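PDB 6BN2: acetyl-CoA acetyltransferase from Elizabethkingia anophelis NUHP1, which probably catalyses the reversible condensation of two acetyl-CoA molecules to acetoacetyl-CoA and free CoA. Local coordinates for residues V64-E69 / T89-K94; K101-A106 / L264-K269; P279-V284 / T368-L373; P305-K310 / A392-I397. All coordinates share one frame; numbering follows the deposited sequence.

Contact 1 (V64-E69 / T89-K94); sequences VLQAGE and TTAVNK
Ala91 is the first residue of strand 89-93 to meet the 64-69 loop: its methyl CB lies 4.0 Å from the amide nitrogen NE2 of Gln66. A water bridges the same two residues, accepting from Gln66 NE2 at 3.1 Å and donating to Ala91 O at 3.0 Å. The same NE2 also bonds to Asn63 O, so it is held directly there and, through the water, by the strand. Two residues on, Asn93 carries most of the strand's share. With CG anti to the backbone N (chi1 179°), its side chain crosses that of Val64 at about a right angle, and OD1 comes 3.9 Å from Val64 CG1. A second water joins the other end, accepting a hydrogen bond from Asn93 ND2 at 3.0 Å and donating to Val64 O at 2.9 Å. Asn93 OD1 itself accepts from Val95 N, which fixes the amide's rotation, while ND2 also reaches Gln66 OE1 of the second subunit. Within the sheet, strand 89-93 hydrogen-bonds to strand 59-62 on one side and on the other pairs antiparallel with a strand of the second subunit; Val64 and Asn93 both pack on Ser98 of helix 98-111.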
loop_
_atom_site.group_PDB
_atom_site.type_symbol
_atom_site.label_atom_id
_atom_site.label_comp_id
_atom_site.label_asym_id
_atom_site.label_seq_id
_atom_site.Cartn_x
_atom_site.Cartn_y
_atom_site.Cartn_z
ATOM N N VAL A 64 0.363 -0.881 -8.107
ATOM C CA VAL A 64 0.733 -2.281 -7.912
ATOM C C VAL A 64 2.230 -2.484 -8.098
ATOM O O VAL A 64 2.846 -3.320 -7.415
ATOM C CB VAL A 64 -0.058 -3.173 -8.874
ATOM C CG1 VAL A 64 0.376 -4.636 -8.712
ATOM C CG2 VAL A 64 -1.550 -3.015 -8.588
ATOM N N LEU A 65 2.834 -1.742 -9.027
ATOM C CA LEU A 65 4.199 -2.006 -9.489
ATOM C C LEU A 65 5.028 -0.761 -9.194
ATOM O O LEU A 65 5.193 0.127 -10.036
ATOM C CB LEU A 65 4.186 -2.390 -11.004
ATOM C CG LEU A 65 3.333 -3.643 -11.227
ATOM C CD1 LEU A 65 3.013 -3.835 -12.698
ATOM C CD2 LEU A 65 4.015 -4.901 -10.654
ATOM N N GLN A 66 5.517 -0.686 -7.957
ATOM C CA GLN A 66 6.136 0.530 -7.434
ATOM C C GLN A 66 7.629 0.615 -7.725
ATOM O O GLN A 66 8.238 1.650 -7.439
ATOM C CB GLN A 66 5.899 0.602 -5.922
ATOM C CG GLN A 66 4.386 0.654 -5.600
ATOM C CD GLN A 66 4.041 0.482 -4.134
ATOM O OE1 GLN A 66 4.917 0.473 -3.268
ATOM N NE2 GLN A 66 2.741 0.344 -3.844
ATOM N N ALA A 67 8.227 -0.440 -8.278
ATOM C CA ALA A 67 9.678 -0.476 -8.408
ATOM C C ALA A 67 10.174 0.642 -9.309
ATOM O O ALA A 67 9.686 0.825 -10.435
ATOM C CB ALA A 67 10.137 -1.826 -8.970
ATOM N N GLY A 68 11.183 1.365 -8.816
ATOM C CA GLY A 68 11.832 2.401 -9.582
ATOM C C GLY A 68 11.059 3.692 -9.692
ATOM O O GLY A 68 11.542 4.620 -10.359
ATOM N N GLU A 69 9.879 3.787 -9.065
ATOM C CA GLU A 69 9.140 5.043 -9.064
ATOM C C GLU A 69 9.741 6.067 -8.118
ATOM O O GLU A 69 9.343 7.234 -8.154
ATOM C CB GLU A 69 7.685 4.804 -8.671
ATOM C CG GLU A 69 6.955 3.900 -9.641
ATOM C CD GLU A 69 5.514 3.710 -9.221
ATOM O OE1 GLU A 69 4.697 3.348 -10.091
ATOM O OE2 GLU A 69 5.217 3.911 -8.004
ATOM N N THR A 89 0.213 11.116 2.802
ATOM C CA THR A 89 -0.052 10.294 1.614
ATOM C C THR A 89 0.373 8.846 1.854
ATOM O O THR A 89 1.371 8.591 2.535
ATOM C CB THR A 89 0.710 10.808 0.370
ATOM O OG1 THR A 89 2.118 10.699 0.605
ATOM C CG2 THR A 89 0.399 12.276 0.067
ATOM N N THR A 90 -0.346 7.905 1.227
ATOM C CA THR A 90 -0.051 6.469 1.341
ATOM C C THR A 90 -0.360 5.764 0.018
ATOM O O THR A 90 -1.366 6.060 -0.625
ATOM C CB THR A 90 -0.883 5.827 2.479
ATOM O OG1 THR A 90 -0.459 6.359 3.744
ATOM C CG2 THR A 90 -0.731 4.285 2.519
ATOM N N ALA A 91 0.486 4.813 -0.373
ATOM C CA ALA A 91 0.227 3.988 -1.553
ATOM C C ALA A 91 -0.274 2.615 -1.122
ATOM O O ALA A 91 0.238 2.032 -0.161
ATOM C CB ALA A 91 1.488 3.839 -2.420
ATOM N N VAL A 92 -1.279 2.094 -1.830
ATOM C CA VAL A 92 -1.897 0.828 -1.433
ATOM C C VAL A 92 -1.809 -0.180 -2.573
ATOM O O VAL A 92 -1.874 0.176 -3.759
ATOM C CB VAL A 92 -3.349 1.036 -0.933
ATOM C CG1 VAL A 92 -3.674 2.514 -0.778
ATOM C CG2 VAL A 92 -4.365 0.326 -1.773
ATOM N N ASN A 93 -1.598 -1.442 -2.211
ATOM C CA ASN A 93 -1.391 -2.516 -3.182
ATOM C C ASN A 93 -2.245 -3.723 -2.795
ATOM O O ASN A 93 -1.869 -4.525 -1.930
ATOM C CB ASN A 93 0.089 -2.879 -3.256
ATOM C CG ASN A 93 0.367 -4.009 -4.232
ATOM O OD1 ASN A 93 -0.519 -4.482 -4.951
ATOM N ND2 ASN A 93 1.618 -4.458 -4.253
ATOM N N LYS A 94 -3.386 -3.845 -3.475
ATOM C CA LYS A 94 -4.230 -5.028 -3.493
ATOM C C LYS A 94 -4.312 -5.531 -4.942
ATOM O O LYS A 94 -5.359 -5.957 -5.421
ATOM C CB LYS A 94 -5.615 -4.706 -2.915
ATOM C CG LYS A 94 -6.481 -5.936 -2.560
ATOM C CD LYS A 94 -7.745 -5.519 -1.809
ATOM C CE LYS A 94 -8.578 -6.763 -1.452
ATOM N NZ LYS A 94 -9.550 -7.137 -2.583
HETATM O O HOH W 1 3.159 -5.984 -6.287
HETATM O O HOH W 2 1.537 -0.447 -1.123
#

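Contact 2 (K101-A106 / L264-K269); sequences KAVMMA and LVLMSK
Leu266 reaches from strand 258-268 to helix 98-111, and its side chain, followed outward, makes the contact's largest single contribution. CB points toward the helix, and from CG the CD2 branch does the touching. This methyl sits 3.8 Å from Ala106 CB and 3.7 Å from the carbonyl oxygen of Val103, in the notch between two residues on successive helical turns. Val103 CG1 is a looser neighbour of the same CD2, at 4.4 Å. Leu266 was modelled in two conformers, so these details belong to one of them. Two residues back, on the same face of the strand, Leu264 extends CD1 to Val103 CG2 at 4.1 Å, the two side chains crossing at about a right angle. Val103 splits its branches: CG1, anti to the backbone N (chi1 170°), turns to Leu266, whereas CG2 serves Leu264. The helix and strand segments run nearly parallel, 17° apart, with axes 9.9 Å from each other at closest approach. Ile118 and Ala120 of strand 117-125 and Ile283 of strand 281-290 extend the same apolar layer. Every side chain that meets here is aliphatic and buried, so helix and sheet are held by close packing and exclusion of water, without directional bonds.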
loop_
_atom_site.group_PDB
_atom_site.type_symbol
_atom_site.label_atom_id
_atom_site.label_comp_id
_atom_site.label_asym_id
_atom_site.label_seq_id
_atom_site.Cartn_x
_atom_site.Cartn_y
_atom_site.Cartn_z
ATOM N N LYS A 101 -9.708 -0.445 -3.397
ATOM C CA LYS A 101 -9.379 -0.550 -1.977
ATOM C C LYS A 101 -8.967 0.805 -1.419
ATOM O O LYS A 101 -9.298 1.140 -0.279
ATOM C CB LYS A 101 -8.264 -1.585 -1.790
ATOM C CG LYS A 101 -7.919 -1.886 -0.315
ATOM C CD LYS A 101 -9.133 -2.431 0.457
ATOM C CE LYS A 101 -8.682 -2.927 1.850
ATOM N NZ LYS A 101 -9.851 -3.509 2.596
ATOM N N ALA A 102 -8.263 1.612 -2.220
ATOM C CA ALA A 102 -7.934 2.974 -1.791
ATOM C C ALA A 102 -9.197 3.769 -1.471
ATOM O O ALA A 102 -9.267 4.461 -0.448
ATOM C CB ALA A 102 -7.124 3.693 -2.879
ATOM N N VAL A 103 -10.197 3.704 -2.354
ATOM C CA VAL A 103 -11.453 4.420 -2.118
ATOM C C VAL A 103 -12.160 3.891 -0.875
ATOM O O VAL A 103 -12.684 4.668 -0.068
ATOM C CB VAL A 103 -12.357 4.319 -3.359
ATOM C CG1 VAL A 103 -13.771 4.843 -3.030
ATOM C CG2 VAL A 103 -11.734 5.093 -4.532
ATOM N N MET A 104 -12.188 2.562 -0.699
ATOM C CA MET A 104 -12.837 1.974 0.472
ATOM C C MET A 104 -12.147 2.396 1.767
ATOM O O MET A 104 -12.808 2.762 2.746
ATOM C CB MET A 104 -12.847 0.445 0.329
ATOM C CG MET A 104 -13.702 -0.012 -0.847
ATOM S SD MET A 104 -13.356 -1.743 -1.316
ATOM C CE MET A 104 -13.564 -2.592 0.243
ATOM N N MET A 105 -10.813 2.321 1.799
ATOM C CA MET A 105 -10.058 2.737 2.981
ATOM C C MET A 105 -10.282 4.211 3.282
ATOM O O MET A 105 -10.359 4.615 4.438
ATOM C CB MET A 105 -8.566 2.468 2.769
ATOM C CG MET A 105 -8.221 0.989 2.720
ATOM S SD MET A 105 -6.544 0.699 2.129
ATOM C CE MET A 105 -5.882 -0.306 3.488
ATOM N N ALA A 106 -10.364 5.028 2.235
ATOM C CA ALA A 106 -10.623 6.445 2.442
ATOM C C ALA A 106 -12.016 6.666 3.021
ATOM O O ALA A 106 -12.205 7.510 3.909
ATOM C CB ALA A 106 -10.449 7.201 1.121
ATOM N N LEU A 264 -10.474 10.379 -7.053
ATOM C CA LEU A 264 -11.759 10.822 -6.534
ATOM C C LEU A 264 -11.529 11.645 -5.280
ATOM O O LEU A 264 -10.572 11.427 -4.531
ATOM C CB LEU A 264 -12.684 9.636 -6.207
ATOM C CG LEU A 264 -13.086 8.677 -7.339
ATOM C CD1 LEU A 264 -11.974 7.706 -7.721
ATOM C CD2 LEU A 264 -14.321 7.885 -6.875
ATOM N N VAL A 265 -12.411 12.599 -5.042
ATOM C CA VAL A 265 -12.420 13.321 -3.777
ATOM C C VAL A 265 -13.655 12.887 -3.005
ATOM O O VAL A 265 -14.771 12.947 -3.534
ATOM C CB VAL A 265 -12.411 14.845 -3.973
ATOM C CG1 VAL A 265 -12.499 15.516 -2.599
ATOM C CG2 VAL A 265 -11.133 15.311 -4.715
ATOM N N LEU A 266 -13.443 12.428 -1.770
ATOM C CA LEU A 266 -14.489 12.005 -0.849
ATOM C C LEU A 266 -14.663 13.040 0.254
ATOM O O LEU A 266 -13.678 13.618 0.728
ATOM C CB LEU A 266 -14.123 10.663 -0.215
ATOM C CG LEU A 266 -14.649 9.358 -0.809
ATOM C CD1 LEU A 266 -14.509 9.316 -2.291
ATOM C CD2 LEU A 266 -13.924 8.187 -0.151
ATOM N N MET A 267 -15.901 13.239 0.702
ATOM C CA MET A 267 -16.156 14.198 1.767
ATOM C C MET A 267 -17.279 13.715 2.663
ATOM O O MET A 267 -18.184 12.998 2.226
ATOM C CB MET A 267 -16.569 15.579 1.238
ATOM C CG MET A 267 -15.428 16.413 0.733
ATOM S SD MET A 267 -15.969 18.027 0.199
ATOM C CE MET A 267 -14.419 18.602 -0.521
ATOM N N SER A 268 -17.230 14.169 3.911
ATOM C CA SER A 268 -18.384 14.080 4.790
ATOM C C SER A 268 -19.487 15.033 4.331
ATOM O O SER A 268 -19.259 15.991 3.582
ATOM C CB SER A 268 -17.992 14.423 6.224
ATOM O OG SER A 268 -17.651 15.800 6.321
ATOM N N LYS A 269 -20.701 14.765 4.814
ATOM C CA LYS A 269 -21.828 15.660 4.550
ATOM C C LYS A 269 -21.541 17.064 5.057
ATOM O O LYS A 269 -21.772 18.060 4.356
ATOM C CB LYS A 269 -23.089 15.096 5.206
ATOM C CG LYS A 269 -24.339 15.973 5.039
ATOM C CD LYS A 269 -25.583 15.202 5.461
ATOM C CE LYS A 269 -26.832 16.065 5.390
ATOM N NZ LYS A 269 -26.826 17.100 6.455
#

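Contact 3 (P279-V284 / T368-L373); sequences PLAKIV and TLINVL
Leu280 opens the contact just before strand 281-290, and it meets helix 358-375 through the root of its side chain: CB lies 4.0 Å from Ile370 CG2. CG is anti to its own carbonyl carbon (chi1 -57°), which places the branched end beyond CB, alongside the same isoleucine. Its backbone oxygen is used elsewhere, accepting a hydrogen bond from Lys374 NZ one turn further along the same helix. Ala281 follows and also points its CB toward the helix, coming 4.3 Å from Ile370 CG1. Two consecutive residues can face the same way because Leu280 and Ala281 both lie opposite Ile14 of strand 12-24, a classic beta bulge. Ile370 therefore offers a different branch to each: CG2, anti to the backbone N, goes to Leu280, and CG1 to Ala281. Beyond the bulge, Ile283 turns to Ile14, which Ile370 also touches; Ile397 of strand 391-399 adds to the packing round Ile370. A single isoleucine thus bridges three strands from the helix packed on that face of the sheet. The contact is small and wholly aliphatic, so it depends on shape and burial, while the nearby bond from Lys374 supplies a polar tie between the same helix and the strand's entry.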
loop_
_atom_site.group_PDB
_atom_site.type_symbol
_atom_site.label_atom_id
_atom_site.label_comp_id
_atom_site.label_asym_id
_atom_site.label_seq_id
_atom_site.Cartn_x
_atom_site.Cartn_y
_atom_site.Cartn_z
ATOM N N PRO A 279 -22.753 16.786 -4.152
ATOM C CA PRO A 279 -22.064 15.526 -4.449
ATOM C C PRO A 279 -22.506 14.910 -5.769
ATOM O O PRO A 279 -23.647 15.085 -6.214
ATOM C CB PRO A 279 -22.459 14.628 -3.272
ATOM C CG PRO A 279 -23.796 15.154 -2.856
ATOM C CD PRO A 279 -23.711 16.654 -3.042
ATOM N N LEU A 280 -21.581 14.167 -6.388
ATOM C CA LEU A 280 -21.924 13.357 -7.556
ATOM C C LEU A 280 -22.714 12.118 -7.155
ATOM O O LEU A 280 -23.684 11.743 -7.829
ATOM C CB LEU A 280 -20.653 12.938 -8.299
ATOM C CG LEU A 280 -19.725 14.057 -8.773
ATOM C CD1 LEU A 280 -18.473 13.451 -9.388
ATOM C CD2 LEU A 280 -20.471 14.923 -9.785
ATOM N N ALA A 281 -22.311 11.477 -6.059
ATOM C CA ALA A 281 -22.832 10.178 -5.671
ATOM C C ALA A 281 -22.524 9.971 -4.195
ATOM O O ALA A 281 -21.673 10.652 -3.620
ATOM C CB ALA A 281 -22.210 9.046 -6.501
ATOM N N LYS A 282 -23.228 9.024 -3.595
ATOM C CA LYS A 282 -22.999 8.624 -2.210
ATOM C C LYS A 282 -22.435 7.213 -2.209
ATOM O O LYS A 282 -22.873 6.372 -2.993
ATOM C CB LYS A 282 -24.319 8.679 -1.421
ATOM C CG LYS A 282 -24.231 8.144 -0.002
ATOM C CD LYS A 282 -25.577 8.359 0.699
ATOM C CE LYS A 282 -25.817 7.331 1.789
ATOM N NZ LYS A 282 -27.104 7.605 2.508
ATOM N N ILE A 283 -21.445 6.947 -1.359
ATOM C CA ILE A 283 -20.964 5.576 -1.203
ATOM C C ILE A 283 -21.909 4.871 -0.240
ATOM O O ILE A 283 -22.071 5.300 0.903
ATOM C CB ILE A 283 -19.516 5.535 -0.697
ATOM C CG1 ILE A 283 -18.577 6.091 -1.777
ATOM C CG2 ILE A 283 -19.120 4.094 -0.341
ATOM C CD1 ILE A 283 -17.112 6.259 -1.310
ATOM N N VAL A 284 -22.560 3.810 -0.705
ATOM C CA VAL A 284 -23.558 3.130 0.119
ATOM C C VAL A 284 -22.916 2.045 0.978
ATOM O O VAL A 284 -23.177 1.966 2.185
ATOM C CB VAL A 284 -24.668 2.546 -0.769
ATOM C CG1 VAL A 284 -25.675 1.785 0.080
ATOM C CG2 VAL A 284 -25.359 3.660 -1.565
ATOM N N THR A 368 -16.109 5.785 -14.002
ATOM C CA THR A 368 -16.977 5.506 -15.140
ATOM C C THR A 368 -18.402 5.202 -14.691
ATOM O O THR A 368 -19.358 5.698 -15.296
ATOM C CB THR A 368 -16.395 4.351 -15.953
ATOM O OG1 THR A 368 -15.119 4.754 -16.459
ATOM C CG2 THR A 368 -17.311 3.975 -17.122
ATOM N N LEU A 369 -18.557 4.399 -13.632
ATOM C CA LEU A 369 -19.890 4.060 -13.121
ATOM C C LEU A 369 -20.679 5.307 -12.735
ATOM O O LEU A 369 -21.874 5.404 -13.032
ATOM C CB LEU A 369 -19.755 3.121 -11.920
ATOM C CG LEU A 369 -21.084 2.733 -11.266
ATOM C CD1 LEU A 369 -21.931 1.903 -12.232
ATOM C CD2 LEU A 369 -20.813 1.928 -9.998
ATOM N N ILE A 370 -20.038 6.266 -12.056
ATOM C CA ILE A 370 -20.733 7.509 -11.692
ATOM C C ILE A 370 -21.370 8.135 -12.920
ATOM O O ILE A 370 -22.529 8.580 -12.899
ATOM C CB ILE A 370 -19.757 8.487 -11.012
ATOM C CG1 ILE A 370 -19.416 7.966 -9.619
ATOM C CG2 ILE A 370 -20.352 9.915 -10.970
ATOM C CD1 ILE A 370 -18.169 8.617 -9.008
ATOM N N ASN A 371 -20.613 8.195 -14.008
ATOM C CA ASN A 371 -21.123 8.843 -15.201
ATOM C C ASN A 371 -22.131 7.979 -15.939
ATOM O O ASN A 371 -23.086 8.514 -16.494
ATOM C CB ASN A 371 -19.940 9.250 -16.075
ATOM C CG ASN A 371 -19.190 10.401 -15.451
ATOM O OD1 ASN A 371 -18.157 10.219 -14.769
ATOM N ND2 ASN A 371 -19.751 11.583 -15.596
ATOM N N VAL A 372 -21.960 6.656 -15.935
ATOM C CA VAL A 372 -22.991 5.773 -16.485
ATOM C C VAL A 372 -24.328 6.012 -15.791
ATOM O O VAL A 372 -25.379 6.116 -16.441
ATOM C CB VAL A 372 -22.561 4.300 -16.369
ATOM C CG1 VAL A 372 -23.780 3.383 -16.544
ATOM C CG2 VAL A 372 -21.463 3.950 -17.383
ATOM N N LEU A 373 -24.313 6.104 -14.453
ATOM C CA LEU A 373 -25.569 6.332 -13.740
ATOM C C LEU A 373 -26.211 7.662 -14.137
ATOM O O LEU A 373 -27.427 7.735 -14.333
ATOM C CB LEU A 373 -25.346 6.270 -12.226
ATOM C CG LEU A 373 -24.884 4.929 -11.673
ATOM C CD1 LEU A 373 -24.611 5.112 -10.172
ATOM C CD2 LEU A 373 -25.934 3.834 -11.912
#

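Contact 4 (P305-K310 / A392-I397); sequences PIALAK and ASAIVI
Ala307 and Val396 give up the most surface here, about 50 Å² each, and they meet directly: Ala307 CB lies 4.0 Å from Val396 CG2. The alanine sits on the side of helix 300-311 that is turned to the sheet, and having no more than a methyl it lets the backbones come close. Its CA is 6.4 Å from that of Ile395, and the axes of the two segments pass within 7.7 Å. That methyl also rests over the strand itself, 4.2 Å from Ala394 O and 4.3 Å from Ala394 CB. On the strand, Ala394 and Val396 point to this helix in alternation with Ile395, which turns to the other face. Val396 places CG2 anti to its carbonyl carbon, beside the backbone N, where the methyl meets a second partner. Leu308 is that partner: its CB does not aim at the strand, yet with the chain extended (chi2 173°) the CD2 methyl arrives 4.1 Å from Val396 CG2, the two side chains crossing at about a right angle. Ile315 and Ile318 also touch Leu308, and Ser285 of the neighbouring strand 281-290 touches Val396. On the opposite face, Ile395 packs against Met100 and Val103 of helix 98-111 and Ile366 of helix 358-375. Helices on both faces of this strand fit the layered alpha-beta-alpha-beta-alpha architecture of the thiolase fold, in which the middle helices lie between the beta layers.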
loop_
_atom_site.group_PDB
_atom_site.type_symbol
_atom_site.label_atom_id
_atom_site.label_comp_id
_atom_site.label_asym_id
_atom_site.label_seq_id
_atom_site.Cartn_x
_atom_site.Cartn_y
_atom_site.Cartn_z
ATOM N N PRO A 305 -22.244 -9.708 -3.500
ATOM C CA PRO A 305 -23.330 -10.006 -2.553
ATOM C C PRO A 305 -23.049 -9.538 -1.138
ATOM O O PRO A 305 -23.994 -9.161 -0.433
ATOM C CB PRO A 305 -23.451 -11.537 -2.629
ATOM C CG PRO A 305 -22.994 -11.848 -4.045
ATOM C CD PRO A 305 -21.832 -10.906 -4.258
ATOM N N ILE A 306 -21.786 -9.536 -0.699
ATOM C CA ILE A 306 -21.485 -9.025 0.639
ATOM C C ILE A 306 -21.786 -7.536 0.710
ATOM O O ILE A 306 -22.404 -7.052 1.672
ATOM C CB ILE A 306 -20.024 -9.313 1.023
ATOM C CG1 ILE A 306 -19.752 -10.818 0.995
ATOM C CG2 ILE A 306 -19.748 -8.741 2.416
ATOM C CD1 ILE A 306 -18.295 -11.170 1.244
ATOM N N ALA A 307 -21.344 -6.790 -0.304
ATOM C CA ALA A 307 -21.623 -5.356 -0.339
ATOM C C ALA A 307 -23.121 -5.095 -0.412
ATOM O O ALA A 307 -23.631 -4.180 0.245
ATOM C CB ALA A 307 -20.898 -4.695 -1.516
ATOM N N LEU A 308 -23.850 -5.885 -1.206
ATOM C CA LEU A 308 -25.297 -5.688 -1.270
ATOM C C LEU A 308 -25.946 -5.916 0.084
ATOM O O LEU A 308 -26.813 -5.143 0.499
ATOM C CB LEU A 308 -25.920 -6.610 -2.319
ATOM C CG LEU A 308 -25.526 -6.259 -3.755
ATOM C CD1 LEU A 308 -26.039 -7.338 -4.721
ATOM C CD2 LEU A 308 -26.100 -4.896 -4.127
ATOM N N ALA A 309 -25.541 -6.974 0.791
ATOM C CA ALA A 309 -26.144 -7.236 2.093
ATOM C C ALA A 309 -25.850 -6.103 3.070
ATOM O O ALA A 309 -26.717 -5.714 3.864
ATOM C CB ALA A 309 -25.651 -8.573 2.645
ATOM N N LYS A 310 -24.639 -5.556 3.014
ATOM C CA LYS A 310 -24.307 -4.416 3.860
ATOM C C LYS A 310 -25.144 -3.191 3.506
ATOM O O LYS A 310 -25.495 -2.407 4.396
ATOM C CB LYS A 310 -22.810 -4.115 3.750
ATOM C CG LYS A 310 -21.969 -5.203 4.423
ATOM C CD LYS A 310 -20.483 -4.969 4.166
ATOM C CE LYS A 310 -19.936 -3.830 5.032
ATOM N NZ LYS A 310 -18.465 -3.627 4.778
ATOM N N ALA A 392 -11.316 -10.105 -4.503
ATOM C CA ALA A 392 -12.039 -9.089 -5.245
ATOM C C ALA A 392 -12.539 -8.050 -4.260
ATOM O O ALA A 392 -12.663 -8.309 -3.060
ATOM C CB ALA A 392 -13.225 -9.672 -6.047
ATOM N N SER A 393 -12.818 -6.863 -4.781
ATOM C CA SER A 393 -13.450 -5.804 -4.013
ATOM C C SER A 393 -14.717 -5.390 -4.743
ATOM O O SER A 393 -14.820 -5.568 -5.955
ATOM C CB SER A 393 -12.492 -4.598 -3.861
ATOM O OG SER A 393 -11.365 -4.945 -3.047
ATOM N N ALA A 394 -15.682 -4.850 -3.999
ATOM C CA ALA A 394 -16.933 -4.388 -4.595
ATOM C C ALA A 394 -17.425 -3.157 -3.853
ATOM O O ALA A 394 -17.217 -3.020 -2.643
ATOM C CB ALA A 394 -18.022 -5.476 -4.550
ATOM N N ILE A 395 -18.111 -2.268 -4.572
ATOM C CA ILE A 395 -18.627 -1.052 -3.964
ATOM C C ILE A 395 -19.984 -0.737 -4.584
ATOM O O ILE A 395 -20.204 -0.966 -5.779
ATOM C CB ILE A 395 -17.619 0.112 -4.120
ATOM C CG1 ILE A 395 -18.074 1.349 -3.343
ATOM C CG2 ILE A 395 -17.359 0.434 -5.626
ATOM C CD1 ILE A 395 -16.971 2.425 -3.272
ATOM N N VAL A 396 -20.911 -0.263 -3.749
ATOM C CA VAL A 396 -22.251 0.143 -4.173
ATOM C C VAL A 396 -22.352 1.647 -3.988
ATOM O O VAL A 396 -22.015 2.165 -2.914
ATOM C CB VAL A 396 -23.330 -0.593 -3.351
ATOM C CG1 VAL A 396 -24.733 -0.110 -3.748
ATOM C CG2 VAL A 396 -23.196 -2.105 -3.544
ATOM N N ILE A 397 -22.807 2.361 -5.026
ATOM C CA ILE A 397 -22.948 3.806 -4.911
ATOM C C ILE A 397 -24.361 4.196 -5.299
ATOM O O ILE A 397 -25.079 3.453 -5.973
ATOM C CB ILE A 397 -21.928 4.590 -5.766
ATOM C CG1 ILE A 397 -22.164 4.355 -7.255
ATOM C CG2 ILE A 397 -20.490 4.259 -5.347
ATOM C CD1 ILE A 397 -21.251 5.208 -8.158
#

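Contacts 2, 3 and 4 build on one sheet, and contact 1 lies at its end where the second subunit continues it. Contacts 2 and 3 are nearest, with centres 12 Å apart, and join through Ile283 CD1, which lies 3.9 Å from Leu266 CD2 and 4.0 Å from Val103 CG1. Contacts 3 and 4 share adjacent strands: Val284 N is 2.8 Å from Val396 O, a backbone hydrogen bond between neighbouring strands. Contact 1, although about 25 Å from contact 4 between centres, reaches it through Lys94 NZ, 2.9 Å from Ser393 OG. The predicted catalytic residues lie closer to contacts 1 and 4: His356 about 8 Å from Val64 and Cys386 about 10 Å from Ala394, side chain to side chain.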